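Pollen-specific leucine-rich repeat extensin-like protein 1 (Arabidopsis thaliana, PDB 6TME) probably binds a secreted signalling peptide through its leucine-rich repeat domain, linking cell-wall structure to signalling during pollen tube growth. Local coordinates at residues Phe121-Asn126 / Phe145-Asn150; Asp170-Asp175 / Phe193-Arg198. All coordinates share one frame; numbering follows the deposited sequence.

In the fold
Contacts 1 and 2 each join neighbouring turns of the same leucine-rich repeat solenoid, and illustrate its stacking at two steps with one further step between them. Contact 1 joins 121-126 to 145-150; contact 2 joins 170-175 to 193-198; their centres lie about 11 Å apart. Between them, 145-150 runs parallel to 170-175, with probable hydrogen bonds of 2.9 Å from D170 N to F145 O and from V147 N to D170 O. N174 continues the asparagine ladder by sending ND2 to V147 O. H122, D146, R172, Y173 and N195 line a common surface on which the other protein chain binds, whereas the side chain of Y173 stays about 10 Å from a glycan N-acetylglucosamine.

Contact 1 of 2, residues Phe121-Asn126 / Phe145-Asn150; sequences FHVNSN and FDVSNN
The asparagine ladder of the leucine-rich repeat solenoid passes through this contact, where N150 sends ND2 to the carbonyl O of V123, 2.8 Å away in the plane of the asparagine amide. N126 ND2 reaches the same O from the opposite face of its carbonyl plane, so two amides grip one buried oxygen. N126 OD1 accepts from I104 N, and N150 OD1 from F128 N. Upstream, parallel strands 120-122 and 144-146, one step of the solenoid's inner face, pair through D146 N to F121 O (2.9 Å) and a nearly straight V123 N to D146 O bond. With CG anti to the backbone N in both (chi1 -171° and -164°), F121 and F145 lie side by side toward the core, tilted by only 14° but so offset that the rings scarcely overlap; F121 CD2 touches F145 CE1 at 3.4 Å. V147 CG1 meets the edge of the F121 ring. On the other side, D146 OD1 accepts S148 N, closing an Asx turn, and takes S148 OG on its syn lone pair. N124 ND2 donates to S148 OG (2.6 Å), N149 ND2 to S125 OG (2.8 Å). D146 OD2 is hydrogen-bonded to an aromatic side chain of the other protein chain.

Contact 2 of 2, residues Asp170-Asp175 / Phe193-Arg198; sequences DIRYND and FLNNNR. With GOL (glycerol), chain S; EDO (1,2-ethanediol), chain U.
F193 begins the pairing by lending its carbonyl O to I171 N (3.2 Å), while its CB rests against the carboxylate of D170. There OD1 closes an Asx turn with R172 N, and the syn lone pair of OD2 takes R172 NE in a salt bridge; R172 NH1 is hydrogen-bonded to the backbone of the other protein chain. L194 CD2 runs alongside I171 CD1 at 3.9 Å. N195 O accepts Y173 N in the carbonyl plane; N195 OD1, bound to T216 OG1, flanks R172 CB. With CG anti to the carbonyl carbon (chi1 -71°), N196 stacks its amide on the Y173 ring, the planes 15° apart, and sets CB 3.6 Å from the ring centre. N195 ND2 donates to N196 OD1 (2.9 Å); N196 ND2 donates to O2 of a glycerol, probably from the crystallisation liquor. An alanine at Y173, lacking ring and hydroxyl, would probably leave the N196 amide without its stacking partner and the other chain's backbone without a hydrogen bond. N197 ND2 and N174 ND2 reach I171 O from opposite faces of its carbonyl plane, another rung of the asparagine ladder. Within the solenoid, F193 packs on strand 214-216, and I171 and L194 both touch F199 of strand 198-201.

Contact 1 of 2, residues Phe121-Asn126 / Phe145-Asn150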
# COMPACT_ATOMS: atom_id res chain seq x y z
N PHE A 121 -5.04 -2.64 15.49
CA PHE A 121 -6.23 -1.82 15.28
C PHE A 121 -6.68 -1.99 13.82
O PHE A 121 -6.07 -1.42 12.90
CB PHE A 121 -5.94 -0.37 15.64
CG PHE A 121 -7.15 0.51 15.67
CD1 PHE A 121 -7.93 0.61 16.81
CD2 PHE A 121 -7.51 1.24 14.55
CE1 PHE A 121 -9.06 1.42 16.85
CE2 PHE A 121 -8.62 2.07 14.58
CZ PHE A 121 -9.40 2.15 15.73
N HIS A 122 -7.71 -2.82 13.61
CA HIS A 122 -8.24 -3.11 12.28
C HIS A 122 -9.67 -2.57 12.19
O HIS A 122 -10.56 -3.09 12.87
CB HIS A 122 -8.24 -4.61 11.99
CG HIS A 122 -6.88 -5.24 12.04
ND1 HIS A 122 -6.69 -6.61 12.05
CD2 HIS A 122 -5.63 -4.70 12.09
CE1 HIS A 122 -5.40 -6.88 12.11
NE2 HIS A 122 -4.74 -5.74 12.15
N VAL A 123 -9.89 -1.53 11.38
CA VAL A 123 -11.26 -1.05 11.14
C VAL A 123 -11.51 -0.87 9.64
O VAL A 123 -12.23 0.04 9.23
CB VAL A 123 -11.57 0.25 11.92
CG1 VAL A 123 -11.63 -0.04 13.47
CG2 VAL A 123 -10.57 1.34 11.64
N ASN A 124 -10.98 -1.79 8.83
CA ASN A 124 -11.24 -1.75 7.39
C ASN A 124 -12.73 -1.79 7.08
O ASN A 124 -13.49 -2.55 7.68
CB ASN A 124 -10.57 -2.91 6.67
CG ASN A 124 -11.04 -3.03 5.19
OD1 ASN A 124 -12.07 -3.63 4.91
ND2 ASN A 124 -10.32 -2.41 4.27
N SER A 125 -13.12 -0.97 6.10
CA SER A 125 -14.48 -0.95 5.56
C SER A 125 -15.51 -0.62 6.64
O SER A 125 -16.46 -1.36 6.88
CB SER A 125 -14.83 -2.27 4.86
OG SER A 125 -13.97 -2.50 3.74
N ASN A 126 -15.28 0.50 7.31
CA ASN A 126 -16.30 1.14 8.14
C ASN A 126 -16.58 2.51 7.55
O ASN A 126 -16.07 2.87 6.49
CB ASN A 126 -15.86 1.21 9.60
CG ASN A 126 -16.02 -0.12 10.32
OD1 ASN A 126 -17.11 -0.44 10.82
ND2 ASN A 126 -14.97 -0.92 10.33
N PHE A 145 -1.88 -0.74 12.05
CA PHE A 145 -2.93 0.25 12.07
C PHE A 145 -3.57 0.25 10.70
O PHE A 145 -2.91 0.59 9.71
CB PHE A 145 -2.37 1.63 12.40
CG PHE A 145 -3.39 2.62 12.81
CD1 PHE A 145 -3.97 2.56 14.09
CD2 PHE A 145 -3.75 3.66 11.95
CE1 PHE A 145 -4.92 3.51 14.48
CE2 PHE A 145 -4.70 4.60 12.33
CZ PHE A 145 -5.29 4.53 13.59
N ASP A 146 -4.83 -0.15 10.62
CA ASP A 146 -5.50 -0.32 9.34
C ASP A 146 -6.80 0.45 9.44
O ASP A 146 -7.76 -0.02 10.06
CB ASP A 146 -5.73 -1.80 9.02
CG ASP A 146 -6.44 -2.02 7.68
OD1 ASP A 146 -6.58 -1.04 6.89
OD2 ASP A 146 -6.86 -3.17 7.41
N VAL A 147 -6.81 1.66 8.87
CA VAL A 147 -8.03 2.44 8.72
C VAL A 147 -8.48 2.49 7.26
O VAL A 147 -9.21 3.40 6.87
CB VAL A 147 -7.87 3.84 9.33
CG1 VAL A 147 -7.72 3.73 10.89
CG2 VAL A 147 -6.68 4.59 8.72
N SER A 148 -8.09 1.50 6.45
CA SER A 148 -8.43 1.52 5.03
C SER A 148 -9.94 1.52 4.81
O SER A 148 -10.70 0.89 5.56
CB SER A 148 -7.79 0.32 4.33
OG SER A 148 -8.25 -0.90 4.86
N ASN A 149 -10.37 2.25 3.78
CA ASN A 149 -11.75 2.24 3.28
C ASN A 149 -12.73 2.78 4.33
O ASN A 149 -13.68 2.12 4.75
CB ASN A 149 -12.17 0.84 2.81
CG ASN A 149 -13.50 0.87 2.09
OD1 ASN A 149 -13.92 1.92 1.58
ND2 ASN A 149 -14.17 -0.27 2.05
N ASN A 150 -12.48 4.02 4.73
CA ASN A 150 -13.32 4.70 5.70
C ASN A 150 -13.66 6.07 5.14
O ASN A 150 -13.59 6.32 3.93
CB ASN A 150 -12.61 4.73 7.06
CG ASN A 150 -12.96 3.52 7.92
OD1 ASN A 150 -14.03 3.48 8.51
ND2 ASN A 150 -12.06 2.54 7.98

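Contact 2 of 2, residues Asp170-Asp175 / Phe193-Arg198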
# COMPACT_ATOMS: atom_id res chain seq x y z
N ASP A 170 -1.97 1.14 7.02
CA ASP A 170 -2.90 1.17 5.89
C ASP A 170 -3.90 2.32 6.05
O ASP A 170 -4.81 2.24 6.87
CB ASP A 170 -3.63 -0.16 5.74
CG ASP A 170 -4.30 -0.30 4.37
OD1 ASP A 170 -4.59 0.75 3.76
OD2 ASP A 170 -4.55 -1.44 3.91
N ILE A 171 -3.76 3.37 5.23
CA ILE A 171 -4.72 4.47 5.19
C ILE A 171 -5.38 4.60 3.83
O ILE A 171 -6.04 5.60 3.55
CB ILE A 171 -4.05 5.80 5.59
CG1 ILE A 171 -2.97 6.18 4.56
CG2 ILE A 171 -3.45 5.69 7.02
CD1 ILE A 171 -2.37 7.56 4.78
N ARG A 172 -5.24 3.58 2.98
CA ARG A 172 -5.76 3.62 1.62
C ARG A 172 -7.28 3.78 1.62
O ARG A 172 -7.97 3.41 2.58
CB ARG A 172 -5.34 2.34 0.86
CG ARG A 172 -6.15 1.10 1.24
CD ARG A 172 -5.54 -0.27 0.88
NE ARG A 172 -6.21 -1.26 1.72
CZ ARG A 172 -7.23 -2.03 1.36
NH1 ARG A 172 -7.70 -2.03 0.10
NH2 ARG A 172 -7.78 -2.83 2.26
N TYR A 173 -7.78 4.40 0.55
CA TYR A 173 -9.22 4.52 0.30
C TYR A 173 -9.91 5.42 1.33
O TYR A 173 -10.97 5.08 1.87
CB TYR A 173 -9.89 3.15 0.22
CG TYR A 173 -9.87 2.61 -1.17
CD1 TYR A 173 -10.68 3.16 -2.17
CD2 TYR A 173 -9.01 1.57 -1.51
CE1 TYR A 173 -10.64 2.66 -3.49
CE2 TYR A 173 -8.98 1.06 -2.78
CZ TYR A 173 -9.78 1.61 -3.77
OH TYR A 173 -9.70 1.08 -5.02
N ASN A 174 -9.29 6.56 1.61
CA ASN A 174 -9.90 7.57 2.45
C ASN A 174 -9.85 8.86 1.64
O ASN A 174 -9.79 8.84 0.41
CB ASN A 174 -9.18 7.67 3.79
CG ASN A 174 -9.55 6.55 4.73
OD1 ASN A 174 -10.66 6.53 5.27
ND2 ASN A 174 -8.62 5.63 4.97
N ASP A 175 -9.88 10.00 2.32
CA ASP A 175 -9.77 11.30 1.69
C ASP A 175 -8.66 12.10 2.35
O ASP A 175 -8.80 13.29 2.63
CB ASP A 175 -11.10 12.05 1.76
CG ASP A 175 -11.12 13.30 0.88
OD1 ASP A 175 -10.26 13.41 -0.02
OD2 ASP A 175 -11.96 14.18 1.11
N PHE A 193 0.49 1.51 2.76
CA PHE A 193 -0.57 1.61 1.76
C PHE A 193 -1.13 3.03 1.81
O PHE A 193 -1.71 3.43 2.82
CB PHE A 193 -1.66 0.56 2.01
CG PHE A 193 -1.16 -0.86 1.94
CD1 PHE A 193 -0.94 -1.47 0.73
CD2 PHE A 193 -0.87 -1.58 3.11
CE1 PHE A 193 -0.46 -2.78 0.65
CE2 PHE A 193 -0.38 -2.88 3.05
CZ PHE A 193 -0.18 -3.49 1.81
N LEU A 194 -0.94 3.78 0.73
CA LEU A 194 -1.44 5.15 0.63
C LEU A 194 -2.45 5.31 -0.48
O LEU A 194 -3.04 6.38 -0.60
CB LEU A 194 -0.29 6.14 0.40
CG LEU A 194 0.96 5.97 1.25
CD1 LEU A 194 2.10 6.70 0.58
CD2 LEU A 194 0.72 6.48 2.69
N ASN A 195 -2.69 4.27 -1.28
CA ASN A 195 -3.37 4.43 -2.55
C ASN A 195 -4.80 4.93 -2.34
O ASN A 195 -5.38 4.79 -1.26
CB ASN A 195 -3.38 3.11 -3.34
CG ASN A 195 -4.04 1.95 -2.57
OD1 ASN A 195 -3.44 1.33 -1.69
ND2 ASN A 195 -5.29 1.68 -2.91
N ASN A 196 -5.34 5.56 -3.39
CA ASN A 196 -6.73 6.02 -3.42
C ASN A 196 -7.01 7.01 -2.29
O ASN A 196 -7.92 6.84 -1.47
CB ASN A 196 -7.70 4.85 -3.37
CG ASN A 196 -7.72 4.06 -4.65
OD1 ASN A 196 -6.85 3.20 -4.88
ND2 ASN A 196 -8.70 4.34 -5.49
N ASN A 197 -6.18 8.04 -2.25
CA ASN A 197 -6.42 9.19 -1.40
C ASN A 197 -6.37 10.41 -2.32
O ASN A 197 -6.57 10.33 -3.54
CB ASN A 197 -5.41 9.21 -0.25
CG ASN A 197 -5.85 8.34 0.89
OD1 ASN A 197 -6.74 8.71 1.66
ND2 ASN A 197 -5.28 7.13 0.98
N ARG A 198 -6.08 11.56 -1.75
CA ARG A 198 -5.89 12.75 -2.54
C ARG A 198 -4.57 13.43 -2.19
O ARG A 198 -4.46 14.65 -2.19
CB ARG A 198 -7.07 13.70 -2.37
CG ARG A 198 -8.35 13.16 -2.98
CD ARG A 198 -8.26 13.21 -4.53
NE ARG A 198 -8.85 14.44 -5.06
CZ ARG A 198 -9.09 14.69 -6.35
NH1 ARG A 198 -8.80 13.79 -7.27
NH2 ARG A 198 -9.64 15.84 -6.70
C1 GOL S . -11.32 7.84 -2.53
O1 GOL S . -11.15 7.04 -1.34
C2 GOL S . -10.19 7.53 -3.62
O2 GOL S . -10.60 6.66 -4.64
C3 GOL S . -9.75 8.90 -4.21
O3 GOL S . -8.54 8.68 -4.88
C1 EDO U . -9.86 13.79 -10.92
O1 EDO U . -8.51 13.51 -11.33
C2 EDO U . -10.20 15.27 -11.12
O2 EDO U . -9.66 16.04 -10.04